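Local coordinates for 2-oxo-1,2-dihydroquinoline 8-monooxygenase, oxygenase component (Pseudomonas putida, PDB 1Z02), which catalyses the 8-monooxygenation of 2-oxo-1,2-dihydroquinoline, working as a trimeric oxygenase component that carries a Rieske [2Fe-2S] cluster and a mononuclear iron, at residues A[328-333]-A[356-361]; A[305-308]-A[313-316]; A[201-206]-A[361-366]; A[215-220]-A[294-299]; A[143-148]-A[194-199]. All blocks are in the same frame, centred on the assembly; numbering follows the deposited sequence.

Contact 1. Residues A[328-333]-A[356-361]; sequences YWEILV and LCLHGF
Leu358 and Leu332 reach for each other tip to tip, and theirs is the apolar part of this contact. Leu358 CD2 comes within 4.1 Å of Leu332 CG. Leu358 is the main wedge between the two segments. Its CG stands anti to its own carbonyl carbon (chi1 -65°), which sends both methyls down onto the strand. CD1 settles over the backbone at 3.8 Å from Glu330 O. CD2 lies against the side chain of Glu330, 3.6 Å from OE1, so this one methyl touches both Glu330 and Leu332. Gln314 borders both leucines, and Pro308 touches Leu332.

The fold explains the meeting. Residues 328-333 belong to the antiparallel sheet of the catalytic domain, and residues 356-361 come from the end region of helix 339-359, which packs on that sheet. A long helix held against an antiparallel sheet is consistent with the helix-grip fold of the Bet v 1-like clan.

Glu330 OE1 lies 2.9 Å from Leu358 O, yet both are acceptors and they are not hydrogen-bonded. The chain of Glu330 is extended past CG (chi2 177°), and this carries the carboxylate up to the helix backbone. Its other oxygen, OE2, makes a salt bridge with Arg203. That positive charge probably offsets some of the repulsion between the two buried oxygens, while the carbonyl could raise the acid's affinity for a proton. Inside the segment 356-361, Phe361 N donates to Cys357 O at 3.1 Å.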
# COMPACT_ATOMS: atom_id res chain seq x y z
N TYR A 328 -4.02 16.46 -14.06
CA TYR A 328 -5.03 17.46 -14.36
C TYR A 328 -4.43 18.81 -14.80
O TYR A 328 -3.78 19.51 -14.01
CB TYR A 328 -5.93 17.63 -13.14
CG TYR A 328 -6.90 18.78 -13.17
CD1 TYR A 328 -7.75 18.99 -14.26
CD2 TYR A 328 -7.03 19.63 -12.07
CE1 TYR A 328 -8.71 20.01 -14.24
CE2 TYR A 328 -7.98 20.64 -12.04
CZ TYR A 328 -8.83 20.83 -13.13
OH TYR A 328 -9.78 21.81 -13.06
N TRP A 329 -4.64 19.15 -16.07
CA TRP A 329 -4.13 20.40 -16.62
C TRP A 329 -5.20 21.48 -16.64
O TRP A 329 -6.36 21.21 -16.94
CB TRP A 329 -3.64 20.19 -18.06
CG TRP A 329 -2.39 19.36 -18.17
CD1 TRP A 329 -2.24 18.04 -17.85
CD2 TRP A 329 -1.13 19.80 -18.68
NE1 TRP A 329 -0.95 17.63 -18.13
CE2 TRP A 329 -0.25 18.69 -18.64
CE3 TRP A 329 -0.64 21.02 -19.17
CZ2 TRP A 329 1.08 18.77 -19.07
CZ3 TRP A 329 0.68 21.10 -19.60
CH2 TRP A 329 1.52 19.98 -19.55
N GLU A 330 -4.79 22.70 -16.30
CA GLU A 330 -5.67 23.87 -16.31
C GLU A 330 -4.89 25.02 -16.93
O GLU A 330 -3.92 25.48 -16.33
CB GLU A 330 -6.05 24.32 -14.90
CG GLU A 330 -6.85 23.37 -14.08
CD GLU A 330 -7.08 23.92 -12.70
OE1 GLU A 330 -7.82 24.92 -12.57
OE2 GLU A 330 -6.50 23.37 -11.75
N ILE A 331 -5.27 25.47 -18.11
CA ILE A 331 -4.58 26.60 -18.71
C ILE A 331 -5.55 27.66 -19.20
O ILE A 331 -6.70 27.36 -19.56
CB ILE A 331 -3.65 26.18 -19.90
CG1 ILE A 331 -4.49 25.71 -21.09
CG2 ILE A 331 -2.65 25.12 -19.45
CD1 ILE A 331 -3.72 25.53 -22.37
N LEU A 332 -5.07 28.89 -19.21
CA LEU A 332 -5.84 30.03 -19.69
C LEU A 332 -5.05 30.57 -20.86
O LEU A 332 -3.84 30.76 -20.77
CB LEU A 332 -5.97 31.11 -18.60
CG LEU A 332 -6.82 30.71 -17.39
CD1 LEU A 332 -6.80 31.80 -16.36
CD2 LEU A 332 -8.23 30.40 -17.85
N VAL A 333 -5.75 30.81 -21.96
CA VAL A 333 -5.11 31.30 -23.17
C VAL A 333 -5.69 32.64 -23.59
O VAL A 333 -6.90 32.86 -23.49
CB VAL A 333 -5.29 30.29 -24.33
CG1 VAL A 333 -4.53 30.76 -25.56
CG2 VAL A 333 -4.79 28.90 -23.91
N LEU A 356 -7.90 33.19 -7.77
CA LEU A 356 -9.36 33.16 -7.69
C LEU A 356 -10.07 32.15 -8.58
O LEU A 356 -11.13 31.64 -8.20
CB LEU A 356 -9.94 34.55 -7.99
CG LEU A 356 -9.62 35.68 -7.00
CD1 LEU A 356 -10.27 36.97 -7.48
CD2 LEU A 356 -10.16 35.33 -5.61
N CYS A 357 -9.52 31.85 -9.75
CA CYS A 357 -10.16 30.90 -10.66
C CYS A 357 -9.55 29.51 -10.76
O CYS A 357 -10.19 28.53 -10.36
CB CYS A 357 -10.26 31.52 -12.05
SG CYS A 357 -11.27 33.02 -12.08
N LEU A 358 -8.34 29.40 -11.29
CA LEU A 358 -7.71 28.09 -11.41
C LEU A 358 -7.62 27.39 -10.06
O LEU A 358 -7.69 26.16 -9.99
CB LEU A 358 -6.32 28.23 -12.04
CG LEU A 358 -6.29 28.74 -13.49
CD1 LEU A 358 -4.96 28.38 -14.13
CD2 LEU A 358 -7.43 28.11 -14.29
N HIS A 359 -7.49 28.17 -8.99
CA HIS A 359 -7.43 27.61 -7.64
C HIS A 359 -8.74 27.83 -6.88
O HIS A 359 -9.39 26.88 -6.46
CB HIS A 359 -6.29 28.26 -6.85
CG HIS A 359 -4.97 27.59 -7.02
ND1 HIS A 359 -4.77 26.26 -6.73
CD2 HIS A 359 -3.77 28.07 -7.43
CE1 HIS A 359 -3.50 25.95 -6.95
NE2 HIS A 359 -2.88 27.03 -7.38
N GLY A 360 -9.12 29.09 -6.71
CA GLY A 360 -10.33 29.42 -5.97
C GLY A 360 -11.61 28.77 -6.43
O GLY A 360 -12.47 28.43 -5.61
N PHE A 361 -11.76 28.60 -7.73
CA PHE A 361 -12.96 27.99 -8.30
C PHE A 361 -12.80 26.48 -8.48
O PHE A 361 -13.57 25.69 -7.93
CB PHE A 361 -13.27 28.64 -9.66
CG PHE A 361 -14.59 28.23 -10.24
CD1 PHE A 361 -15.78 28.79 -9.76
CD2 PHE A 361 -14.65 27.29 -11.26
CE1 PHE A 361 -17.01 28.40 -10.30
CE2 PHE A 361 -15.87 26.90 -11.80
CZ PHE A 361 -17.05 27.45 -11.32

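Contact 2. Residues A[305-308]-A[313-316]; sequences ENWP and VQYE
Trp307 and Gln314 lie side by side and point the same way, their ring and amide planes 65° apart. The indole is placed by its first torsion: CG is anti to the backbone N (chi1 -175°), and the pyrrole edge is thereby brought up to Gln314. Gln314 OE1 sits at that edge, near the ring plane, 3.3 Å from Trp307 CD1. A water completes the link. It accepts from Trp307 NE1 at 3.0 Å, in the plane of the ring, and donates to Gln314 OE1 at 2.7 Å. The glutamine chain is extended, so its amide stands well clear of the strand backbone. The other end of that amide is also held. Gln314 NE2 donates to Glu316 OE2 at 3.0 Å, arriving from above the carboxylate plane, and it bonds to Asn362 OD1 as well. These bonds fix the rotation of the amide. With Gln314 cut back to alanine, the bridging water would probably lose its acceptor, Glu316 and Asn362 a shared donor, and a gap would open beside the indole edge.

Pro308, which follows a cis peptide bond, sets CB above one face of the Trp307 ring, toward its rim. Val313 CG2 rests 4.1 Å from Glu305 CA and lies over the rim of one face of the Tyr315 ring. The backbone packs closely here, with Trp307 O 3.3 Å from Val313 CA.

The contact closes the connection between antiparallel neighbours 301-305 and 313-320. Strand 325-335 flanks residues 313-316, helix 339-359 meets Pro308 and Gln314, and Phe361 meets the indole.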
# COMPACT_ATOMS: atom_id res chain seq x y z
N GLU A 305 -15.22 28.49 -23.33
CA GLU A 305 -15.18 29.77 -24.04
C GLU A 305 -15.61 30.91 -23.13
O GLU A 305 -16.48 30.75 -22.28
CB GLU A 305 -16.10 29.74 -25.26
CG GLU A 305 -15.79 28.61 -26.22
CD GLU A 305 -16.84 28.45 -27.30
OE1 GLU A 305 -17.32 27.31 -27.49
OE2 GLU A 305 -17.18 29.46 -27.96
N ASN A 306 -15.00 32.08 -23.32
CA ASN A 306 -15.32 33.27 -22.56
C ASN A 306 -15.17 33.12 -21.05
O ASN A 306 -16.00 33.59 -20.27
CB ASN A 306 -16.75 33.72 -22.89
CG ASN A 306 -16.89 35.22 -22.86
OD1 ASN A 306 -16.13 35.95 -23.51
ND2 ASN A 306 -17.88 35.71 -22.11
N TRP A 307 -14.09 32.47 -20.64
CA TRP A 307 -13.80 32.26 -19.22
C TRP A 307 -12.30 32.41 -18.96
O TRP A 307 -11.47 31.88 -19.70
CB TRP A 307 -14.28 30.86 -18.80
CG TRP A 307 -14.14 30.58 -17.34
CD1 TRP A 307 -13.04 30.10 -16.69
CD2 TRP A 307 -15.14 30.78 -16.33
NE1 TRP A 307 -13.29 29.98 -15.35
CE2 TRP A 307 -14.58 30.39 -15.10
CE3 TRP A 307 -16.47 31.24 -16.35
CZ2 TRP A 307 -15.28 30.46 -13.89
CZ3 TRP A 307 -17.17 31.31 -15.15
CH2 TRP A 307 -16.58 30.92 -13.94
N PRO A 308 -11.94 33.15 -17.90
CA PRO A 308 -12.85 33.83 -16.96
C PRO A 308 -13.37 35.19 -17.45
O PRO A 308 -14.27 35.78 -16.84
CB PRO A 308 -12.00 33.96 -15.70
CG PRO A 308 -10.63 34.10 -16.23
CD PRO A 308 -10.57 33.12 -17.37
N VAL A 313 -9.77 32.07 -22.64
CA VAL A 313 -10.43 30.76 -22.68
C VAL A 313 -9.70 29.75 -21.79
O VAL A 313 -8.47 29.82 -21.66
CB VAL A 313 -10.49 30.21 -24.13
CG1 VAL A 313 -9.08 30.07 -24.69
CG2 VAL A 313 -11.19 28.86 -24.15
N GLN A 314 -10.45 28.85 -21.17
CA GLN A 314 -9.85 27.83 -20.30
C GLN A 314 -9.92 26.44 -20.92
O GLN A 314 -10.98 26.01 -21.38
CB GLN A 314 -10.52 27.80 -18.93
CG GLN A 314 -9.82 26.84 -17.95
CD GLN A 314 -10.28 27.01 -16.51
OE1 GLN A 314 -10.51 28.13 -16.05
NE2 GLN A 314 -10.40 25.90 -15.78
N TYR A 315 -8.78 25.76 -20.93
CA TYR A 315 -8.67 24.41 -21.48
C TYR A 315 -8.21 23.47 -20.39
O TYR A 315 -7.37 23.84 -19.56
CB TYR A 315 -7.65 24.36 -22.62
CG TYR A 315 -8.06 25.11 -23.86
CD1 TYR A 315 -7.35 26.25 -24.27
CD2 TYR A 315 -9.12 24.67 -24.65
CE1 TYR A 315 -7.70 26.92 -25.43
CE2 TYR A 315 -9.48 25.34 -25.81
CZ TYR A 315 -8.76 26.47 -26.20
OH TYR A 315 -9.12 27.14 -27.34
N GLU A 316 -8.74 22.26 -20.38
CA GLU A 316 -8.34 21.27 -19.39
C GLU A 316 -8.13 19.89 -20.01
O GLU A 316 -8.77 19.52 -21.00
CB GLU A 316 -9.38 21.13 -18.28
CG GLU A 316 -9.72 22.41 -17.56
CD GLU A 316 -10.53 22.17 -16.31
OE1 GLU A 316 -11.30 21.18 -16.27
OE2 GLU A 316 -10.42 22.97 -15.35
O HOH W 1 -11.41 28.64 -13.51

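Contact 3. Residues A[201-206]-A[361-366]; sequences MHRTGF and FNDSDL. With FE (Fe (III) ion), chain G.
A salt bridge between Arg203 and Asp363 joins strand 196-206 of the catalytic domain's sheet to the segment that brings Asp365 to the mononuclear iron. The grip is end-on, with both terminal nitrogens of the guanidinium going to one oxygen. Arg203 NH1 donates to Asp363 OD2 at 3.0 Å and Arg203 NH2 to the same atom at 3.1 Å. OD2 lies close to the guanidinium plane, while the carboxylate plane is turned 49° from it. A bend at chi3 (-83°) of the arginine sets this approach. Leu366 CD2 lies over one face of the guanidinium, 3.8 Å from Arg203 NH1. The arginine also salt-bridges Glu330 through NH2, and His359 ND1 bonds Asp363 OD1. A methionine in place of Arg203 would probably leave the carboxylates of Asp363 and Glu330 without their common positive mate.

Asp365 is the acid of the facial triad of two histidines and one carboxylate, completed by His221 and His225. It binds the iron through both oxygens, OD2 at 2.2 Å and OD1 more loosely at 2.5 Å. Two waters fill the remaining positions of a six-ligand shell. Asn362 is a second-shell residue: its ND2 donates to Asp365 OD1 at 3.1 Å, almost along the C-O bond. Asn215 ND2 bonds the other oxygen, OD2, so each carboxylate oxygen has an amide partner besides the metal.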
# COMPACT_ATOMS: atom_id res chain seq x y z
N MET A 201 -1.25 25.44 -15.05
CA MET A 201 -0.58 24.45 -14.23
C MET A 201 -1.17 23.07 -14.46
O MET A 201 -2.23 22.92 -15.07
CB MET A 201 -0.80 24.81 -12.77
CG MET A 201 -2.29 24.76 -12.40
SD MET A 201 -2.65 25.45 -10.79
CE MET A 201 -4.35 25.35 -10.75
N HIS A 202 -0.46 22.06 -13.96
CA HIS A 202 -0.95 20.69 -14.03
C HIS A 202 -0.59 20.01 -12.71
O HIS A 202 0.52 20.18 -12.18
CB HIS A 202 -0.41 19.94 -15.26
CG HIS A 202 1.07 19.77 -15.30
ND1 HIS A 202 1.73 18.81 -14.56
CD2 HIS A 202 2.02 20.39 -16.04
CE1 HIS A 202 3.02 18.84 -14.85
NE2 HIS A 202 3.22 19.79 -15.75
N ARG A 203 -1.56 19.30 -12.14
CA ARG A 203 -1.36 18.63 -10.86
C ARG A 203 -1.85 17.20 -10.91
O ARG A 203 -2.88 16.91 -11.51
CB ARG A 203 -2.12 19.37 -9.76
CG ARG A 203 -1.76 20.84 -9.62
CD ARG A 203 -2.68 21.53 -8.63
NE ARG A 203 -3.94 21.94 -9.25
CZ ARG A 203 -4.97 22.45 -8.57
NH1 ARG A 203 -4.91 22.62 -7.27
NH2 ARG A 203 -6.06 22.84 -9.19
N THR A 204 -1.12 16.31 -10.26
CA THR A 204 -1.50 14.90 -10.24
C THR A 204 -2.79 14.75 -9.45
O THR A 204 -2.92 15.25 -8.32
CB THR A 204 -0.41 14.04 -9.58
OG1 THR A 204 0.83 14.25 -10.27
CG2 THR A 204 -0.76 12.57 -9.69
N GLY A 205 -3.77 14.09 -10.08
CA GLY A 205 -5.05 13.85 -9.45
C GLY A 205 -5.11 12.41 -8.97
O GLY A 205 -4.59 11.51 -9.63
N PHE A 206 -5.72 12.17 -7.82
CA PHE A 206 -5.79 10.82 -7.29
C PHE A 206 -7.14 10.20 -7.57
O PHE A 206 -8.12 10.49 -6.92
CB PHE A 206 -5.48 10.87 -5.80
CG PHE A 206 -4.21 11.60 -5.50
CD1 PHE A 206 -4.24 12.93 -5.09
CD2 PHE A 206 -2.98 11.01 -5.74
CE1 PHE A 206 -3.06 13.66 -4.94
CE2 PHE A 206 -1.80 11.72 -5.60
CZ PHE A 206 -1.84 13.06 -5.19
N PHE A 361 -11.76 28.60 -7.73
CA PHE A 361 -12.96 27.99 -8.30
C PHE A 361 -12.80 26.48 -8.48
O PHE A 361 -13.57 25.69 -7.93
CB PHE A 361 -13.27 28.64 -9.66
CG PHE A 361 -14.59 28.23 -10.24
CD1 PHE A 361 -15.78 28.79 -9.76
CD2 PHE A 361 -14.65 27.29 -11.26
CE1 PHE A 361 -17.01 28.40 -10.30
CE2 PHE A 361 -15.87 26.90 -11.80
CZ PHE A 361 -17.05 27.45 -11.32
N ASN A 362 -11.79 26.08 -9.26
CA ASN A 362 -11.56 24.67 -9.56
C ASN A 362 -11.00 23.74 -8.48
O ASN A 362 -11.09 22.53 -8.63
CB ASN A 362 -10.69 24.57 -10.83
CG ASN A 362 -11.43 25.05 -12.06
OD1 ASN A 362 -11.03 26.02 -12.71
ND2 ASN A 362 -12.53 24.39 -12.37
N ASP A 363 -10.43 24.27 -7.41
CA ASP A 363 -9.93 23.38 -6.35
C ASP A 363 -11.09 22.58 -5.76
O ASP A 363 -10.91 21.45 -5.32
CB ASP A 363 -9.24 24.18 -5.24
CG ASP A 363 -7.83 24.60 -5.60
OD1 ASP A 363 -7.22 25.34 -4.79
OD2 ASP A 363 -7.34 24.20 -6.68
N SER A 364 -12.28 23.17 -5.76
CA SER A 364 -13.46 22.49 -5.22
C SER A 364 -13.81 21.24 -6.02
O SER A 364 -14.34 20.28 -5.47
CB SER A 364 -14.66 23.44 -5.23
OG SER A 364 -14.43 24.56 -4.39
N ASP A 365 -13.51 21.26 -7.31
CA ASP A 365 -13.79 20.13 -8.18
C ASP A 365 -12.92 18.93 -7.85
O ASP A 365 -13.29 17.80 -8.15
CB ASP A 365 -13.58 20.52 -9.64
CG ASP A 365 -14.69 21.39 -10.14
OD1 ASP A 365 -14.42 22.39 -10.84
OD2 ASP A 365 -15.86 21.04 -9.82
N LEU A 366 -11.76 19.19 -7.24
CA LEU A 366 -10.82 18.14 -6.86
C LEU A 366 -11.42 17.21 -5.81
O LEU A 366 -11.32 15.99 -5.93
CB LEU A 366 -9.53 18.76 -6.31
CG LEU A 366 -8.31 18.76 -7.23
CD1 LEU A 366 -8.70 19.07 -8.65
CD2 LEU A 366 -7.29 19.74 -6.71
FE FE G . -16.86 22.46 -11.19
O HOH W 2 -16.99 23.48 -13.27
O HOH W 3 -15.70 21.47 -12.85

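Contact 4. Residues A[215-220]-A[294-299]; sequences NGFDNA and TSVVLP
Phe217 and Val296 carry the apolar part of this contact. Val296 CG1 stands over the centre of the Phe217 ring, 4.1 Å from its centroid and 10° off the ring normal, a CH-pi contact. Val296 CB approaches the same ring at CD2, 4.0 Å away. The phenylalanine takes a less usual first torsion, with CG between the backbone N and the carbonyl carbon (chi1 64°). This turns the face of the ring to the strand.

The polar groups pair within their own segment or outside both. Asn219 and Thr294 slide past each other, and Thr294 OG1 is hydrogen-bonded to Gln264. Asp218 OD2 takes a weak bond from Ala220 N and makes another to ND1 of the iron ligand His221. Its OD1 bonds to NE2 of His108 of a neighbouring subunit, a ligand of that subunit's Rieske cluster. As in related Rieske oxygenases, this aspartate probably lies on the route of electrons between cluster and iron.

Residues 215-220 run from the end of helix 209-216 toward His221. Strand 293-297 packs against them, between strands 261-264 and 301-305, and Met262 and Leu302 of these strands also touch Phe217. Trp397 of helix 392-404 meets the phenylalanine ring edge-to-face.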
# COMPACT_ATOMS: atom_id res chain seq x y z
N ASN A 215 -16.41 15.44 -14.70
CA ASN A 215 -16.69 16.54 -13.79
C ASN A 215 -16.36 17.85 -14.49
O ASN A 215 -17.06 18.84 -14.33
CB ASN A 215 -15.87 16.40 -12.51
CG ASN A 215 -15.60 17.73 -11.83
OD1 ASN A 215 -14.62 18.41 -12.15
ND2 ASN A 215 -16.46 18.11 -10.88
N GLY A 216 -15.30 17.82 -15.30
CA GLY A 216 -14.85 19.00 -16.01
C GLY A 216 -15.92 19.73 -16.80
O GLY A 216 -15.96 20.95 -16.79
N PHE A 217 -16.79 18.99 -17.49
CA PHE A 217 -17.84 19.61 -18.29
C PHE A 217 -19.24 19.38 -17.74
O PHE A 217 -20.22 19.49 -18.48
CB PHE A 217 -17.75 19.15 -19.75
CG PHE A 217 -17.98 17.68 -19.97
CD1 PHE A 217 -19.26 17.19 -20.21
CD2 PHE A 217 -16.90 16.79 -19.96
CE1 PHE A 217 -19.47 15.84 -20.45
CE2 PHE A 217 -17.09 15.43 -20.19
CZ PHE A 217 -18.38 14.95 -20.44
N ASP A 218 -19.33 19.08 -16.45
CA ASP A 218 -20.62 18.87 -15.79
C ASP A 218 -21.34 20.22 -15.72
O ASP A 218 -20.76 21.22 -15.30
CB ASP A 218 -20.41 18.32 -14.38
CG ASP A 218 -21.71 18.03 -13.68
OD1 ASP A 218 -22.25 16.92 -13.87
OD2 ASP A 218 -22.21 18.92 -12.97
N ASN A 219 -22.61 20.25 -16.13
CA ASN A 219 -23.37 21.49 -16.13
C ASN A 219 -24.16 21.78 -14.87
O ASN A 219 -24.52 22.92 -14.63
CB ASN A 219 -24.34 21.53 -17.32
CG ASN A 219 -23.67 21.20 -18.63
OD1 ASN A 219 -22.61 21.74 -18.95
ND2 ASN A 219 -24.27 20.30 -19.39
N ALA A 220 -24.41 20.76 -14.05
CA ALA A 220 -25.22 20.99 -12.86
C ALA A 220 -24.60 20.63 -11.50
O ALA A 220 -24.92 19.58 -10.95
CB ALA A 220 -26.55 20.26 -13.03
N THR A 294 -19.18 25.31 -22.82
CA THR A 294 -18.27 24.17 -22.68
C THR A 294 -18.47 23.12 -23.76
O THR A 294 -19.58 22.86 -24.21
CB THR A 294 -18.45 23.48 -21.31
OG1 THR A 294 -19.84 23.19 -21.10
CG2 THR A 294 -17.93 24.36 -20.20
N SER A 295 -17.36 22.50 -24.15
CA SER A 295 -17.37 21.44 -25.14
C SER A 295 -16.25 20.48 -24.77
O SER A 295 -15.33 20.84 -24.02
CB SER A 295 -17.13 22.02 -26.55
OG SER A 295 -15.93 22.78 -26.61
N VAL A 296 -16.32 19.25 -25.27
CA VAL A 296 -15.30 18.26 -24.98
C VAL A 296 -15.02 17.39 -26.21
O VAL A 296 -15.93 16.97 -26.92
CB VAL A 296 -15.72 17.36 -23.77
CG1 VAL A 296 -17.01 16.63 -24.08
CG2 VAL A 296 -14.59 16.37 -23.42
N VAL A 297 -13.74 17.15 -26.47
CA VAL A 297 -13.31 16.35 -27.60
C VAL A 297 -12.32 15.28 -27.16
O VAL A 297 -11.67 15.41 -26.11
CB VAL A 297 -12.62 17.23 -28.69
CG1 VAL A 297 -13.60 18.26 -29.22
CG2 VAL A 297 -11.39 17.92 -28.10
N LEU A 298 -12.20 14.21 -27.95
CA LEU A 298 -11.24 13.15 -27.64
C LEU A 298 -9.84 13.77 -27.70
O LEU A 298 -9.59 14.67 -28.49
CB LEU A 298 -11.35 12.01 -28.66
CG LEU A 298 -12.46 10.97 -28.44
CD1 LEU A 298 -12.66 10.12 -29.69
CD2 LEU A 298 -12.09 10.11 -27.26
N PRO A 299 -8.90 13.30 -26.87
CA PRO A 299 -8.99 12.20 -25.90
C PRO A 299 -9.66 12.55 -24.57
O PRO A 299 -9.67 11.74 -23.64
CB PRO A 299 -7.53 11.80 -25.70
CG PRO A 299 -6.83 13.10 -25.75
CD PRO A 299 -7.51 13.80 -26.94

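Contact 5. Residues A[143-148]-A[194-199]; sequences EVNGMI and DNAVVH
Asn145 leans against Ala196 with nearly its whole side chain. CB starts the contact, 3.3 Å from Ala196 O. Next, CG lies 3.3 Å from that same carbonyl oxygen, so the chain passes across it without bonding to it. At the tip the two polar atoms part. OD1 takes a hydrogen bond from a water at 3.1 Å, and that water accepts from Asn195 N at 3.2 Å. ND2 comes within 3.8 Å of Ala196 CB and donates to Val191 O. Both ends of the amide are thus used, which fixes how it is turned.

Asn145 and Gly146 are the central pair of a type I' turn from Val144 to Met147, a common hairpin turn for Asn-Gly. The hairpin joins strands 141-144 and 147-152, which share a sheet with strand 43-49 of the Rieske part of the chain. It meets the start of strand 196-206 in the catalytic domain's sheet.

A second water bridges the backbones, donating to Asn145 O at 2.8 Å and accepting from Val198 N at 2.9 Å. Beside it Met147, bent at chi2 and chi3, crosses Val198 at about a right angle, with SD 4.1 Å from Val198 CG1.

Between these two segments the polar links run through water and the direct touches are van der Waals. The two sheets meet here by surface fit, with no direct hydrogen bond from one segment to the other.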
# COMPACT_ATOMS: atom_id res chain seq x y z
N GLU A 143 5.44 20.95 -30.19
CA GLU A 143 5.53 22.04 -29.21
C GLU A 143 5.01 23.33 -29.83
O GLU A 143 5.36 23.68 -30.96
CB GLU A 143 6.99 22.22 -28.78
CG GLU A 143 7.19 23.26 -27.68
CD GLU A 143 8.63 23.36 -27.25
OE1 GLU A 143 8.91 23.98 -26.20
OE2 GLU A 143 9.49 22.83 -27.97
N VAL A 144 4.17 24.05 -29.09
CA VAL A 144 3.59 25.29 -29.59
C VAL A 144 3.13 26.20 -28.45
O VAL A 144 2.47 25.77 -27.50
CB VAL A 144 2.38 24.99 -30.52
CG1 VAL A 144 1.26 24.34 -29.73
CG2 VAL A 144 1.89 26.27 -31.17
N ASN A 145 3.51 27.48 -28.54
CA ASN A 145 3.17 28.51 -27.57
C ASN A 145 3.24 28.11 -26.09
O ASN A 145 2.29 28.30 -25.33
CB ASN A 145 1.77 29.07 -27.88
CG ASN A 145 1.74 29.81 -29.21
OD1 ASN A 145 2.65 30.57 -29.52
ND2 ASN A 145 0.68 29.60 -29.99
N GLY A 146 4.40 27.58 -25.69
CA GLY A 146 4.61 27.19 -24.31
C GLY A 146 4.12 25.81 -23.91
O GLY A 146 4.29 25.41 -22.75
N MET A 147 3.54 25.07 -24.85
CA MET A 147 3.01 23.73 -24.60
C MET A 147 3.73 22.67 -25.41
O MET A 147 3.94 22.82 -26.61
CB MET A 147 1.53 23.66 -24.98
CG MET A 147 0.57 24.49 -24.16
SD MET A 147 0.33 23.84 -22.53
CE MET A 147 -0.78 22.43 -22.85
N ILE A 148 4.11 21.57 -24.75
CA ILE A 148 4.77 20.46 -25.42
C ILE A 148 3.81 19.28 -25.46
O ILE A 148 3.56 18.64 -24.44
CB ILE A 148 6.05 20.01 -24.66
CG1 ILE A 148 7.10 21.12 -24.69
CG2 ILE A 148 6.63 18.75 -25.32
CD1 ILE A 148 8.39 20.77 -23.99
N ASP A 194 -1.40 32.21 -33.56
CA ASP A 194 -0.20 33.03 -33.46
C ASP A 194 -0.36 34.00 -32.29
O ASP A 194 -1.45 34.54 -32.07
CB ASP A 194 0.04 33.80 -34.76
CG ASP A 194 0.65 32.93 -35.86
OD1 ASP A 194 0.84 33.44 -36.98
OD2 ASP A 194 0.94 31.75 -35.59
N ASN A 195 0.72 34.21 -31.55
CA ASN A 195 0.70 35.12 -30.41
C ASN A 195 -0.20 34.68 -29.25
O ASN A 195 -0.44 35.46 -28.33
CB ASN A 195 0.28 36.53 -30.86
CG ASN A 195 1.35 37.20 -31.70
OD1 ASN A 195 1.07 38.13 -32.45
ND2 ASN A 195 2.59 36.74 -31.55
N ALA A 196 -0.70 33.44 -29.31
CA ALA A 196 -1.53 32.94 -28.22
C ALA A 196 -0.59 32.68 -27.05
O ALA A 196 0.46 32.06 -27.22
CB ALA A 196 -2.23 31.63 -28.63
N VAL A 197 -0.94 33.19 -25.87
CA VAL A 197 -0.09 32.98 -24.70
C VAL A 197 -0.77 32.03 -23.72
O VAL A 197 -1.98 32.11 -23.51
CB VAL A 197 0.22 34.31 -23.98
CG1 VAL A 197 1.10 34.05 -22.76
CG2 VAL A 197 0.90 35.27 -24.94
N VAL A 198 0.00 31.12 -23.13
CA VAL A 198 -0.53 30.15 -22.19
C VAL A 198 0.01 30.31 -20.77
O VAL A 198 1.22 30.41 -20.57
CB VAL A 198 -0.22 28.70 -22.64
CG1 VAL A 198 -0.70 27.72 -21.60
CG2 VAL A 198 -0.88 28.41 -23.97
N HIS A 199 -0.89 30.34 -19.79
CA HIS A 199 -0.51 30.43 -18.38
C HIS A 199 -1.34 29.36 -17.70
O HIS A 199 -2.52 29.21 -17.99
CB HIS A 199 -0.85 31.79 -17.77
CG HIS A 199 0.04 32.91 -18.23
ND1 HIS A 199 1.42 32.84 -18.14
CD2 HIS A 199 -0.25 34.11 -18.77
CE1 HIS A 199 1.93 33.97 -18.62
NE2 HIS A 199 0.95 34.75 -19.00
O HOH W 4 2.76 30.72 -24.01
O HOH W 5 3.36 32.38 -31.91

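Contacts 1 to 3 touch one another beside the mononuclear iron. Contact 3 supplies its ligand Asp365; the side chains of Glu330 in contact 1 and Trp307 in contact 2 are about 9 Å from the metal. Contacts 1 and 3 are joined by the salt bridge of Glu330 OE2 to Arg203 NH2 at 2.7 Å. Contact 2 meets contact 1 where Glu316 OE2 lies 2.6 Å from Tyr328 OH, probably hydrogen-bonded. It meets contact 3 at Gln314 NE2, 3.1 Å from Asn362 OD1. Contact 4 reaches the iron site through Asn215 ND2, 3.2 Å from Asp365 OD2. Contact 5 lies away from the metal sites, but strand 196-206 runs through it and contact 3.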